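Local structure of colicin-D (Escherichia coli, 5ZNM) at residues N51-S55 / S56-A60; W67-G71 / D72-N76; F128-A132 / Q133-G137; G288-R292 / K293-K297. The protein is a plasmid-encoded toxin that kills Escherichia coli and close relatives by blocking protein synthesis, and this chain holds its central domain and C-terminal tRNase domain. All coordinates share one frame; numbering follows the deposited sequence.

Contact 1: N51-S55 / S56-A60; sequences NNTAS and SVQLA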
ATOM      1  N   ASN A  51     -12.408  -4.194   5.304  1.00 17.21           N
ATOM      2  CA  ASN A  51     -11.903  -5.279   4.481  1.00 15.71           C
ATOM      3  C   ASN A  51     -10.904  -6.093   5.290  1.00 17.46           C
ATOM      4  O   ASN A  51     -10.136  -5.537   6.077  1.00 22.48           O
ATOM      5  CB  ASN A  51     -11.251  -4.745   3.205  1.00 19.58           C
ATOM      6  CG  ASN A  51     -12.263  -4.181   2.235  1.00 28.54           C
ATOM      7  OD1 ASN A  51     -13.443  -4.554   2.267  1.00 29.29           O
ATOM      8  ND2 ASN A  51     -11.808  -3.281   1.353  1.00 25.24           N
ATOM      9  N   ASN A  52     -10.905  -7.417   5.102  1.00 15.28           N
ATOM     10  CA  ASN A  52      -9.916  -8.245   5.779  1.00 18.65           C
ATOM     11  C   ASN A  52      -8.622  -8.389   4.966  1.00 19.01           C
ATOM     12  O   ASN A  52      -7.998  -9.446   4.970  1.00 26.90           O
ATOM     13  CB  ASN A  52     -10.506  -9.614   6.135  1.00 18.85           C
ATOM     14  CG  ASN A  52     -11.311  -9.589   7.437  1.00 22.01           C
ATOM     15  OD1 ASN A  52     -11.835 -10.615   7.887  1.00 27.29           O
ATOM     16  ND2 ASN A  52     -11.407  -8.423   8.045  1.00 15.41           N
ATOM     17  N   THR A  53      -8.222  -7.336   4.263  1.00 20.79           N
ATOM     18  CA  THR A  53      -6.887  -7.227   3.689  1.00 21.52           C
ATOM     19  C   THR A  53      -5.840  -7.185   4.799  1.00 20.74           C
ATOM     20  O   THR A  53      -5.818  -6.252   5.601  1.00 18.75           O
ATOM     21  CB  THR A  53      -6.821  -5.946   2.860  1.00 21.07           C
ATOM     22  OG1 THR A  53      -7.982  -5.884   2.016  1.00 25.77           O
ATOM     23  CG2 THR A  53      -5.548  -5.912   2.015  1.00 18.63           C
ATOM     24  N   ALA A  54      -4.968  -8.185   4.853  1.00 16.66           N
ATOM     25  CA  ALA A  54      -4.109  -8.313   6.025  1.00 18.51           C
ATOM     26  C   ALA A  54      -3.070  -7.198   6.074  1.00 21.92           C
ATOM     27  O   ALA A  54      -2.558  -6.755   5.039  1.00 17.49           O
ATOM     28  CB  ALA A  54      -3.412  -9.673   6.032  1.00 16.37           C
ATOM     29  N   SER A  55      -2.761  -6.749   7.294  1.00 15.87           N
ATOM     30  CA  SER A  55      -1.695  -5.776   7.536  1.00 19.20           C
ATOM     31  C   SER A  55      -1.955  -4.452   6.827  1.00 20.32           C
ATOM     32  O   SER A  55      -1.028  -3.786   6.379  1.00 19.16           O
ATOM     33  CB  SER A  55      -0.326  -6.331   7.123  1.00 20.69           C
ATOM     34  OG  SER A  55       0.013  -7.460   7.919  1.00 23.97           O
ATOM     35  N   SER A  56      -3.212  -4.051   6.708  1.00 16.71           N
ATOM     36  CA  SER A  56      -3.550  -2.868   5.937  1.00 14.97           C
ATOM     37  C   SER A  56      -4.031  -1.752   6.856  1.00 17.81           C
ATOM     38  O   SER A  56      -4.494  -1.984   7.970  1.00 19.38           O
ATOM     39  CB  SER A  56      -4.621  -3.198   4.886  1.00 18.53           C
ATOM     40  OG  SER A  56      -5.853  -3.589   5.498  1.00 21.05           O
ATOM     41  N   VAL A  57      -3.880  -0.527   6.375  1.00 19.23           N
ATOM     42  CA  VAL A  57      -4.515   0.650   6.968  1.00 15.39           C
ATOM     43  C   VAL A  57      -5.694   1.018   6.085  1.00 14.81           C
ATOM     44  O   VAL A  57      -5.578   1.022   4.854  1.00 18.53           O
ATOM     45  CB  VAL A  57      -3.522   1.824   7.077  1.00 16.98           C
ATOM     46  CG1 VAL A  57      -4.219   3.074   7.650  1.00 16.83           C
ATOM     47  CG2 VAL A  57      -2.314   1.431   7.923  1.00 17.81           C
ATOM     48  N   GLN A  58      -6.836   1.332   6.700  1.00 15.18           N
ATOM     49  CA  GLN A  58      -8.026   1.607   5.914  1.00 14.58           C
ATOM     50  C   GLN A  58      -8.746   2.825   6.462  1.00 17.65           C
ATOM     51  O   GLN A  58      -8.761   3.077   7.673  1.00 16.34           O
ATOM     52  CB  GLN A  58      -8.995   0.419   5.902  1.00 14.38           C
ATOM     53  CG  GLN A  58      -8.455  -0.792   5.127  1.00 14.33           C
ATOM     54  CD  GLN A  58      -9.335  -2.028   5.309  1.00 15.58           C
ATOM     55  OE1 GLN A  58     -10.558  -1.924   5.371  1.00 18.78           O
ATOM     56  NE2 GLN A  58      -8.702  -3.214   5.408  1.00 15.95           N
ATOM     57  N   LEU A  59      -9.372   3.562   5.551  1.00 18.19           N
ATOM     58  CA  LEU A  59     -10.236   4.681   5.906  1.00 20.18           C
ATOM     59  C   LEU A  59     -11.509   4.528   5.103  1.00 17.55           C
ATOM     60  O   LEU A  59     -11.467   4.540   3.871  1.00 19.87           O
ATOM     61  CB  LEU A  59      -9.562   6.023   5.615  1.00 14.87           C
ATOM     62  CG  LEU A  59     -10.422   7.266   5.818  1.00 23.46           C
ATOM     63  CD1 LEU A  59     -10.882   7.375   7.256  1.00 22.87           C
ATOM     64  CD2 LEU A  59      -9.649   8.522   5.418  1.00 22.86           C
ATOM     65  N   ALA A  60     -12.629   4.345   5.789  1.00 19.84           N
ATOM     66  CA  ALA A  60     -13.911   4.189   5.125  1.00 21.21           C
ATOM     67  C   ALA A  60     -14.796   5.369   5.482  1.00 18.07           C
ATOM     68  O   ALA A  60     -14.767   5.861   6.615  1.00 18.67           O
ATOM     69  CB  ALA A  60     -14.592   2.864   5.514  1.00 19.90           C
TER
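The carboxamide of Q58 lies against the backbone of N51 and grips it at two points. Q58 OE1 accepts from N51 N at 2.9 Å, the donor lying in the carbonyl plane on a lone pair, while Q58 NE2 donates a hydrogen bond to N51 O at 2.8 Å. The second bond is nearly straight at its hydrogen (170°) and stays in the amide plane of Q58, yet it meets the N51 carbonyl from above that carbonyl's plane. The other N-H of NE2 goes to S56 OG at 2.9 Å, also in the amide plane. Three bonds therefore fix the rotation of the amide and tell its oxygen from its nitrogen. S56 OG sits between its own backbone N and carbonyl carbon (chi1 64°), which turns it back over the loop, where it donates to T53 O at 2.7 Å. The hydroxyl thus accepts from the Q58 amide and donates into the type II turn T53-S56, closing it with a side chain. T53 OG1 is engaged elsewhere, by Q216 N, and N51 OD1 by T232. R266 reaches the same network, donating to S56 O and weakly to N51 O. The loop joins strand 49-51, at the edge of a mixed sheet, to strand 56-61, which runs between strands 65-71 and 126-131 of the five-stranded antiparallel sheet.

Contact 2: W67-G71 / D72-N76; sequences WTAAG and DIAGN
With CG1 of I73 anti to its backbone N (chi1 -156°), the branch CG2 is left between N and the carbonyl carbon, and there it meets the strand: I73 CG2 lies 3.4 Å from A70 O. D72 takes a different torsion, CG anti to the carbonyl carbon, which sets D72 CG beside its own backbone N and 3.8 Å from G71 C. The carboxylate reaches beyond the turn, and its OD2 accepts from T68 N of the second subunit. A74 folds back against the end of the strand. Its CB points at the strand and reaches A69 CB at 4.4 Å, a loose apolar touch. A74 N is modelled as donating to G71 O at 2.8 Å, although the bond is bent at the hydrogen (148°); A74 is poorly ordered and its N is crowded by a neighbour, so that position is less sure. G71 opens the turn with a positive phi (100°), and D72 and I73 form its central pair. Across the interface with the second subunit, I73 packs on I73 of that subunit, and A70 pairs with one of its strands, carrying the antiparallel sheet on from one chain into the other. Geometrically this is a type I beta turn, G71-A74, placed directly at the end of strand 65-71, outermost of its sheet within this chain, where the sheet runs on into the second subunit.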
ATOM      1  N   TRP A  67     -10.687   3.412   1.403  1.00 16.29           N
ATOM      2  CA  TRP A  67      -9.301   3.635   1.014  1.00 18.64           C
ATOM      3  C   TRP A  67      -8.412   2.654   1.774  1.00 14.54           C
ATOM      4  O   TRP A  67      -8.565   2.497   2.987  1.00 18.88           O
ATOM      5  CB  TRP A  67      -8.907   5.076   1.337  1.00 19.10           C
ATOM      6  CG  TRP A  67      -7.478   5.468   1.023  1.00 20.17           C
ATOM      7  CD1 TRP A  67      -7.015   5.996  -0.138  1.00 24.70           C
ATOM      8  CD2 TRP A  67      -6.363   5.411   1.916  1.00 20.53           C
ATOM      9  NE1 TRP A  67      -5.671   6.270  -0.030  1.00 21.79           N
ATOM     10  CE2 TRP A  67      -5.248   5.918   1.224  1.00 24.97           C
ATOM     11  CE3 TRP A  67      -6.199   4.978   3.237  1.00 22.92           C
ATOM     12  CZ2 TRP A  67      -3.981   5.990   1.799  1.00 27.05           C
ATOM     13  CZ3 TRP A  67      -4.949   5.062   3.814  1.00 26.89           C
ATOM     14  CH2 TRP A  67      -3.849   5.568   3.092  1.00 26.58           C
ATOM     15  N   THR A  68      -7.482   2.009   1.065  1.00 14.57           N
ATOM     16  CA  THR A  68      -6.611   0.984   1.633  1.00 18.59           C
ATOM     17  C   THR A  68      -5.147   1.345   1.395  1.00 24.12           C
ATOM     18  O   THR A  68      -4.784   1.835   0.319  1.00 22.79           O
ATOM     19  CB  THR A  68      -6.906  -0.393   0.993  1.00 20.85           C
ATOM     20  OG1 THR A  68      -8.274  -0.754   1.234  1.00 22.30           O
ATOM     21  CG2 THR A  68      -6.005  -1.458   1.574  1.00 19.23           C
ATOM     22  N   ALA A  69      -4.307   1.120   2.399  1.00 21.32           N
ATOM     23  CA  ALA A  69      -2.862   1.199   2.213  1.00 21.72           C
ATOM     24  C   ALA A  69      -2.237  -0.050   2.803  1.00 23.19           C
ATOM     25  O   ALA A  69      -2.535  -0.412   3.945  1.00 20.40           O
ATOM     26  CB  ALA A  69      -2.264   2.437   2.870  1.00 17.61           C
ATOM     27  N   ALA A  70      -1.385  -0.714   2.027  1.00 17.41           N
ATOM     28  CA  ALA A  70      -0.673  -1.880   2.510  1.00 17.75           C
ATOM     29  C   ALA A  70       0.738  -1.858   1.944  1.00 20.29           C
ATOM     30  O   ALA A  70       0.997  -1.248   0.905  1.00 22.19           O
ATOM     31  CB  ALA A  70      -1.394  -3.188   2.133  1.00 20.50           C
ATOM     32  N   GLY A  71       1.645  -2.501   2.654  1.00 21.89           N
ATOM     33  CA  GLY A  71       3.036  -2.508   2.271  1.00 25.06           C
ATOM     34  C   GLY A  71       3.849  -1.520   3.077  1.00 28.23           C
ATOM     35  O   GLY A  71       3.397  -0.894   4.037  1.00 25.99           O
ATOM     36  N   ASP A  72       5.090  -1.371   2.651  1.00 30.51           N
ATOM     37  CA  ASP A  72       5.986  -0.502   3.383  1.00 42.49           C
ATOM     38  C   ASP A  72       5.561   0.944   3.201  1.00 54.06           C
ATOM     39  O   ASP A  72       5.614   1.742   4.148  1.00 46.93           O
ATOM     40  CB  ASP A  72       7.396  -0.805   2.903  1.00 53.82           C
ATOM     41  CG  ASP A  72       7.569  -2.299   2.596  1.00 51.44           C
ATOM     42  OD1 ASP A  72       7.221  -3.139   3.458  1.00 69.17           O
ATOM     43  OD2 ASP A  72       7.969  -2.644   1.476  1.00 35.87           O
ATOM     44  N   ILE A  73       5.019   1.246   2.025  1.00 66.21           N
ATOM     45  CA  ILE A  73       4.369   2.503   1.685  1.00 73.48           C
ATOM     46  C   ILE A  73       3.233   2.807   2.659  1.00 71.54           C
ATOM     47  O   ILE A  73       2.607   3.868   2.585  1.00 68.35           O
ATOM     48  CB  ILE A  73       3.858   2.439   0.235  1.00 72.04           C
ATOM     49  CG1 ILE A  73       3.726   3.843  -0.365  1.00 72.65           C
ATOM     50  CG2 ILE A  73       2.573   1.638   0.172  1.00 69.14           C
ATOM     51  CD1 ILE A  73       5.058   4.541  -0.547  1.00 71.16           C
ATOM     52  N   ALA A  74       2.939   1.870   3.554  1.00 76.06           N
ATOM     53  CA  ALA A  74       2.137   2.149   4.744  1.00 77.26           C
ATOM     54  C   ALA A  74       3.041   2.469   5.927  1.00 85.39           C
ATOM     55  O   ALA A  74       2.929   1.888   7.009  1.00 90.95           O
ATOM     56  CB  ALA A  74       1.208   0.986   5.058  1.00 74.68           C
ATOM     57  N   GLY A  75       3.986   3.383   5.692  1.00 94.53           N
ATOM     58  CA  GLY A  75       4.724   4.051   6.749  1.00 88.82           C
ATOM     59  C   GLY A  75       3.895   5.042   7.538  1.00 83.36           C
ATOM     60  O   GLY A  75       4.417   5.658   8.473  1.00 76.52           O
ATOM     61  N   ASN A  76       2.620   5.207   7.161  1.00 83.87           N
ATOM     62  CA  ASN A  76       1.624   5.922   7.962  1.00 77.76           C
ATOM     63  C   ASN A  76       1.686   5.514   9.428  1.00 74.16           C
ATOM     64  O   ASN A  76       1.368   6.312  10.321  1.00 73.07           O
ATOM     65  CB  ASN A  76       0.239   5.650   7.363  1.00 71.03           C
ATOM     66  CG  ASN A  76      -0.895   5.916   8.328  1.00 70.91           C
ATOM     67  OD1 ASN A  76      -1.178   5.102   9.211  1.00 58.75           O
ATOM     68  ND2 ASN A  76      -1.569   7.050   8.152  1.00 78.53           N
TER

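Contact 3: F128-A132 / Q133-G137; sequences FSLSA and QMLAG
L130 receives two side chains from the turn that follows its strand, one on each of its methyls. L130 CD1 meets L135 CD1 at 3.5 Å, and L130 CD2 meets M134 CE at 3.6 Å; in both pairs the side chains cross at about a right angle, so the touch is made by methyl ends rather than along the chains. M134 gets there by a bend: its CG stands between backbone N and carbonyl carbon (chi1 63°), 3.2 Å from S131 O, and the chain then turns at chi3 (133°) to carry CE back over L130. The same methyl passes 3.9 Å from S131 CB. The backbone that permits this is a short 3-10 segment, 133-135, set immediately after strand 126-131: L135 N donates to A132 O at 3.0 Å, from above the carbonyl plane (55° out of it), and A136 N follows on Q133 O at 3.3 Å. This tight i to i+3 winding turns the chain out of the antiparallel sheet and brings M134 and L135 back on the side where L130 lies. F80 of helix 79-86 covers L130 and L135 there, and L135 also touches Y278 of the neighbouring strand 274-281. The opposite character appears at Q133, whose chain, bent at chi2, carries the amide off toward the loop beyond. That loop holds it, OE1 accepting from I142 N and NE2 donating to V140 O, while A136 and G137 trail off partly exposed, with little or no hold on the strand.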
ATOM      1  N   PHE A 128     -11.559   4.433  10.684  1.00 15.53           N
ATOM      2  CA  PHE A 128     -10.132   4.321  10.412  1.00 16.20           C
ATOM      3  C   PHE A 128      -9.589   3.116  11.160  1.00 14.35           C
ATOM      4  O   PHE A 128      -9.933   2.902  12.326  1.00 17.22           O
ATOM      5  CB  PHE A 128      -9.394   5.595  10.853  1.00 18.76           C
ATOM      6  CG  PHE A 128      -7.932   5.610  10.490  1.00 20.70           C
ATOM      7  CD1 PHE A 128      -7.529   5.844   9.184  1.00 23.82           C
ATOM      8  CD2 PHE A 128      -6.963   5.387  11.451  1.00 25.86           C
ATOM      9  CE1 PHE A 128      -6.175   5.854   8.846  1.00 28.47           C
ATOM     10  CE2 PHE A 128      -5.606   5.398  11.115  1.00 26.86           C
ATOM     11  CZ  PHE A 128      -5.219   5.628   9.816  1.00 24.40           C
ATOM     12  N   SER A 129      -8.759   2.311  10.498  1.00 15.31           N
ATOM     13  CA  SER A 129      -8.331   1.066  11.126  1.00 16.32           C
ATOM     14  C   SER A 129      -6.909   0.726  10.711  1.00 20.74           C
ATOM     15  O   SER A 129      -6.479   1.036   9.596  1.00 15.78           O
ATOM     16  CB  SER A 129      -9.261  -0.104  10.777  1.00 15.80           C
ATOM     17  OG  SER A 129      -9.322  -0.279   9.375  1.00 15.98           O
ATOM     18  N   LEU A 130      -6.187   0.090  11.631  1.00 14.63           N
ATOM     19  CA  LEU A 130      -4.810  -0.322  11.396  1.00 17.25           C
ATOM     20  C   LEU A 130      -4.464  -1.406  12.399  1.00 20.28           C
ATOM     21  O   LEU A 130      -5.200  -1.644  13.356  1.00 18.35           O
ATOM     22  CB  LEU A 130      -3.818   0.840  11.520  1.00 18.19           C
ATOM     23  CG  LEU A 130      -3.925   1.923  12.606  1.00 30.58           C
ATOM     24  CD1 LEU A 130      -4.369   1.427  13.943  1.00 35.36           C
ATOM     25  CD2 LEU A 130      -2.582   2.627  12.756  1.00 32.39           C
ATOM     26  N   SER A 131      -3.306  -2.031  12.192  1.00 23.98           N
ATOM     27  CA  SER A 131      -2.898  -3.125  13.064  1.00 21.61           C
ATOM     28  C   SER A 131      -2.800  -2.659  14.509  1.00 20.15           C
ATOM     29  O   SER A 131      -2.223  -1.605  14.806  1.00 20.73           O
ATOM     30  CB  SER A 131      -1.565  -3.702  12.602  1.00 28.42           C
ATOM     31  OG  SER A 131      -1.744  -4.409  11.382  1.00 40.51           O
ATOM     32  N   ALA A 132      -3.379  -3.446  15.409  1.00 18.23           N
ATOM     33  CA  ALA A 132      -3.426  -3.055  16.810  1.00 18.39           C
ATOM     34  C   ALA A 132      -2.104  -3.306  17.507  1.00 24.46           C
ATOM     35  O   ALA A 132      -1.783  -2.621  18.481  1.00 25.58           O
ATOM     36  CB  ALA A 132      -4.535  -3.815  17.536  1.00 14.89           C
ATOM     37  N   GLN A 133      -1.336  -4.290  17.033  1.00 27.20           N
ATOM     38  CA  GLN A 133      -0.122  -4.679  17.741  1.00 31.75           C
ATOM     39  C   GLN A 133       0.901  -3.554  17.744  1.00 33.19           C
ATOM     40  O   GLN A 133       1.663  -3.413  18.703  1.00 38.11           O
ATOM     41  CB  GLN A 133       0.455  -5.950  17.113  1.00 24.41           C
ATOM     42  CG  GLN A 133       1.718  -6.489  17.765  1.00 25.01           C
ATOM     43  CD  GLN A 133       1.577  -6.743  19.262  1.00 29.88           C
ATOM     44  OE1 GLN A 133       0.601  -7.345  19.730  1.00 27.68           O
ATOM     45  NE2 GLN A 133       2.573  -6.301  20.022  1.00 28.97           N
ATOM     46  N   MET A 134       0.909  -2.720  16.706  1.00 38.59           N
ATOM     47  CA  MET A 134       1.864  -1.620  16.685  1.00 53.56           C
ATOM     48  C   MET A 134       1.500  -0.500  17.651  1.00 54.34           C
ATOM     49  O   MET A 134       2.309   0.417  17.832  1.00 60.56           O
ATOM     50  CB  MET A 134       2.000  -1.053  15.271  1.00 60.38           C
ATOM     51  CG  MET A 134       0.727  -0.455  14.711  1.00 65.64           C
ATOM     52  SD  MET A 134       1.048   0.558  13.251  1.00 70.25           S
ATOM     53  CE  MET A 134      -0.211  -0.043  12.128  1.00 65.14           C
ATOM     54  N   LEU A 135       0.317  -0.540  18.268  1.00 44.29           N
ATOM     55  CA  LEU A 135      -0.077   0.460  19.251  1.00 37.40           C
ATOM     56  C   LEU A 135      -0.139  -0.106  20.658  1.00 32.45           C
ATOM     57  O   LEU A 135      -0.616   0.575  21.571  1.00 34.51           O
ATOM     58  CB  LEU A 135      -1.431   1.058  18.886  1.00 43.26           C
ATOM     59  CG  LEU A 135      -1.611   1.326  17.398  1.00 48.97           C
ATOM     60  CD1 LEU A 135      -3.003   1.864  17.168  1.00 42.65           C
ATOM     61  CD2 LEU A 135      -0.549   2.295  16.889  1.00 50.19           C
ATOM     62  N   ALA A 136       0.315  -1.338  20.852  1.00 31.52           N
ATOM     63  CA  ALA A 136       0.151  -2.010  22.127  1.00 32.91           C
ATOM     64  C   ALA A 136       1.104  -1.422  23.164  1.00 32.48           C
ATOM     65  O   ALA A 136       2.096  -0.763  22.837  1.00 32.99           O
ATOM     66  CB  ALA A 136       0.393  -3.516  21.975  1.00 36.58           C
ATOM     67  N   GLY A 137       0.798  -1.706  24.428  1.00 33.22           N
ATOM     68  CA  GLY A 137       1.535  -1.167  25.549  1.00 38.04           C
ATOM     69  C   GLY A 137       2.948  -1.718  25.660  1.00 44.33           C
ATOM     70  O   GLY A 137       3.400  -2.567  24.890  1.00 43.02           O
TER

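Contact 4: G288-R292 / K293-K297; sequences GRFSR and KQLDK. With SO4 (sulfate ion), chain E.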
ATOM      1  N   GLY A 288     -19.929  15.449   9.383  1.00 27.22           N
ATOM      2  CA  GLY A 288     -19.996  16.172   8.133  1.00 28.62           C
ATOM      3  C   GLY A 288     -20.994  17.307   8.238  1.00 33.52           C
ATOM      4  O   GLY A 288     -20.599  18.477   8.215  1.00 32.92           O
ATOM      5  N   ARG A 289     -22.286  16.992   8.386  1.00 21.72           N
ATOM      6  CA  ARG A 289     -23.250  18.070   8.569  1.00 22.14           C
ATOM      7  C   ARG A 289     -22.968  18.832   9.854  1.00 23.18           C
ATOM      8  O   ARG A 289     -23.022  20.065   9.879  1.00 22.78           O
ATOM      9  CB  ARG A 289     -24.681  17.540   8.583  1.00 24.12           C
ATOM     10  CG  ARG A 289     -25.656  18.701   8.891  1.00 33.24           C
ATOM     11  CD  ARG A 289     -27.101  18.267   9.012  1.00 37.71           C
ATOM     12  NE  ARG A 289     -27.556  17.583   7.812  1.00 48.83           N
ATOM     13  CZ  ARG A 289     -28.739  16.996   7.694  1.00 55.49           C
ATOM     14  NH1 ARG A 289     -29.601  17.010   8.702  1.00 42.80           N
ATOM     15  NH2 ARG A 289     -29.068  16.389   6.563  1.00 66.19           N
ATOM     16  N   PHE A 290     -22.611  18.116  10.914  1.00 15.34           N
ATOM     17  CA  PHE A 290     -22.310  18.708  12.202  1.00 15.40           C
ATOM     18  C   PHE A 290     -20.869  18.440  12.599  1.00 20.72           C
ATOM     19  O   PHE A 290     -20.234  17.493  12.135  1.00 23.18           O
ATOM     20  CB  PHE A 290     -23.233  18.151  13.291  1.00 18.19           C
ATOM     21  CG  PHE A 290     -24.681  18.441  13.047  1.00 22.97           C
ATOM     22  CD1 PHE A 290     -25.191  19.717  13.255  1.00 19.85           C
ATOM     23  CD2 PHE A 290     -25.527  17.445  12.599  1.00 22.83           C
ATOM     24  CE1 PHE A 290     -26.528  19.997  13.022  1.00 18.96           C
ATOM     25  CE2 PHE A 290     -26.864  17.708  12.367  1.00 19.36           C
ATOM     26  CZ  PHE A 290     -27.370  18.990  12.580  1.00 18.25           C
ATOM     27  N   SER A 291     -20.367  19.298  13.473  1.00 21.17           N
ATOM     28  CA  SER A 291     -19.152  19.027  14.217  1.00 14.88           C
ATOM     29  C   SER A 291     -19.388  19.500  15.632  1.00 19.00           C
ATOM     30  O   SER A 291     -20.145  20.443  15.865  1.00 19.34           O
ATOM     31  CB  SER A 291     -17.924  19.740  13.628  1.00 19.33           C
ATOM     32  OG  SER A 291     -18.034  21.148  13.790  1.00 18.93           O
ATOM     33  N   ARG A 292     -18.738  18.838  16.578  1.00 19.07           N
ATOM     34  CA  ARG A 292     -18.820  19.305  17.952  1.00 16.60           C
ATOM     35  C   ARG A 292     -18.327  20.743  18.059  1.00 19.19           C
ATOM     36  O   ARG A 292     -18.872  21.542  18.832  1.00 19.89           O
ATOM     37  CB  ARG A 292     -18.004  18.391  18.856  1.00 22.31           C
ATOM     38  CG  ARG A 292     -18.310  18.603  20.306  1.00 35.46           C
ATOM     39  CD  ARG A 292     -17.500  17.725  21.232  1.00 49.08           C
ATOM     40  NE  ARG A 292     -17.441  18.301  22.564  1.00 63.43           N
ATOM     41  CZ  ARG A 292     -17.774  17.679  23.677  1.00 68.37           C
ATOM     42  NH1 ARG A 292     -18.179  16.420  23.656  1.00 68.11           N
ATOM     43  NH2 ARG A 292     -17.696  18.321  24.838  1.00 66.58           N
ATOM     44  N   LYS A 293     -17.293  21.081  17.285  1.00 17.12           N
ATOM     45  CA  LYS A 293     -16.745  22.435  17.308  1.00 20.96           C
ATOM     46  C   LYS A 293     -17.803  23.466  16.914  1.00 18.41           C
ATOM     47  O   LYS A 293     -17.984  24.477  17.599  1.00 20.18           O
ATOM     48  CB  LYS A 293     -15.522  22.497  16.382  1.00 19.43           C
ATOM     49  CG  LYS A 293     -14.929  23.881  16.225  1.00 33.89           C
ATOM     50  CD  LYS A 293     -13.649  24.038  17.023  1.00 45.14           C
ATOM     51  CE  LYS A 293     -13.036  25.424  16.825  1.00 51.56           C
ATOM     52  NZ  LYS A 293     -13.907  26.514  17.377  1.00 52.08           N
ATOM     53  N   GLN A 294     -18.543  23.211  15.828  1.00 18.39           N
ATOM     54  CA  GLN A 294     -19.542  24.184  15.394  1.00 19.61           C
ATOM     55  C   GLN A 294     -20.745  24.224  16.339  1.00 15.54           C
ATOM     56  O   GLN A 294     -21.270  25.304  16.634  1.00 14.69           O
ATOM     57  CB  GLN A 294     -19.995  23.888  13.957  1.00 17.56           C
ATOM     58  CG  GLN A 294     -20.783  25.047  13.284  1.00 16.44           C
ATOM     59  CD  GLN A 294     -19.898  26.245  12.954  1.00 18.88           C
ATOM     60  OE1 GLN A 294     -18.680  26.159  13.041  1.00 18.06           O
ATOM     61  NE2 GLN A 294     -20.514  27.370  12.569  1.00 19.17           N
ATOM     62  N   LEU A 295     -21.209  23.066  16.812  1.00 12.91           N
ATOM     63  CA  LEU A 295     -22.292  23.048  17.794  1.00 13.61           C
ATOM     64  C   LEU A 295     -21.931  23.868  19.025  1.00 19.52           C
ATOM     65  O   LEU A 295     -22.763  24.617  19.560  1.00 19.88           O
ATOM     66  CB  LEU A 295     -22.613  21.598  18.187  1.00 14.50           C
ATOM     67  CG  LEU A 295     -23.299  20.742  17.112  1.00 16.25           C
ATOM     68  CD1 LEU A 295     -23.142  19.239  17.431  1.00 16.52           C
ATOM     69  CD2 LEU A 295     -24.793  21.084  17.006  1.00 18.13           C
ATOM     70  N   ASP A 296     -20.688  23.743  19.486  1.00 18.71           N
ATOM     71  CA  ASP A 296     -20.235  24.510  20.642  1.00 17.97           C
ATOM     72  C   ASP A 296     -20.227  26.005  20.331  1.00 16.94           C
ATOM     73  O   ASP A 296     -20.740  26.819  21.108  1.00 19.51           O
ATOM     74  CB  ASP A 296     -18.846  24.007  21.038  1.00 20.68           C
ATOM     75  CG  ASP A 296     -18.281  24.712  22.232  1.00 28.76           C
ATOM     76  OD1 ASP A 296     -17.844  25.861  22.087  1.00 32.73           O
ATOM     77  OD2 ASP A 296     -18.251  24.098  23.315  1.00 36.47           O
ATOM     78  N   LYS A 297     -19.678  26.375  19.171  1.00 17.52           N
ATOM     79  CA  LYS A 297     -19.643  27.782  18.749  1.00 19.36           C
ATOM     80  C   LYS A 297     -21.028  28.413  18.711  1.00 17.06           C
ATOM     81  O   LYS A 297     -21.180  29.607  18.992  1.00 18.67           O
ATOM     82  CB  LYS A 297     -19.019  27.904  17.356  1.00 25.30           C
ATOM     83  CG  LYS A 297     -17.568  28.310  17.327  1.00 40.47           C
ATOM     84  CD  LYS A 297     -17.237  29.006  16.011  1.00 44.90           C
ATOM     85  CE  LYS A 297     -17.229  28.028  14.862  1.00 44.78           C
ATOM     86  NZ  LYS A 297     -16.654  28.593  13.602  1.00 45.97           N
TER
HETATM   87  S   SO4 E 703     -18.411  30.930  11.922  1.00 48.94           S
HETATM   88  O1  SO4 E 703     -18.918  29.565  11.873  1.00 33.19           O
HETATM   89  O2  SO4 E 703     -18.039  31.310  10.559  1.00 57.03           O
HETATM   90  O3  SO4 E 703     -19.439  31.831  12.451  1.00 39.02           O
HETATM   91  O4  SO4 E 703     -17.230  31.011  12.780  1.00 48.47           O
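A serine N-cap opens helix 292-297, in a segment that lies in the region of the colicin D tRNase family. S291 OG, set between its backbone N and carbonyl carbon (chi1 68°), accepts from Q294 N at 2.9 Å and so satisfies an amide of the first turn. Beyond the cap, S291 O takes the N-H of L295 at 3.0 Å, almost straight at 176°, and R292 O takes that of D296, giving the first helical i to i+4 bonds. L295 leans back over the cap: CG lies 3.4 Å from S291 O, and CD2 reaches F290 CD1 at 4.0 Å, the two side chains meeting at a slant. On another side of the helix, a sulfate, probably from the crystallisation liquor, accepts at O1 from Q294 NE2 at 2.8 Å, while K297 NZ binds O4 at 2.6 Å and O1 weakly, and K298 NZ also hydrogen-bonds to this ion. Q294 NE2 donates to L366 O as well, tying the helix to strand 365-370, and R292 and D296 form salt bridges with D255 and K312. F290 packs on R321, I324 and E325 of helix 314-329, which therefore flanks the capped end.

Contacts 1, 2 and 3 share the five-stranded antiparallel sheet, and strand 56-61 is the common element. Contact 1 meets contact 2 through V57 O and A69 N, 2.8 Å apart, a probable hydrogen bond, and meets contact 3 through Q58 O and S129 N, 2.9 Å apart, likewise probable. The centres of contacts 2 and 3 lie about 9 and 12 Å from that of contact 1. Contacts 2 and 3 touch more lightly, N76 packing on F128. Contacts 1 and 2 also reach the second subunit. Contact 4 stands apart: its centre is about 28 to 31 Å from the other three, and its nearest atoms are about 11 Å from contact 1. The sulfate bound by Q294 and K297 belongs to this separate region.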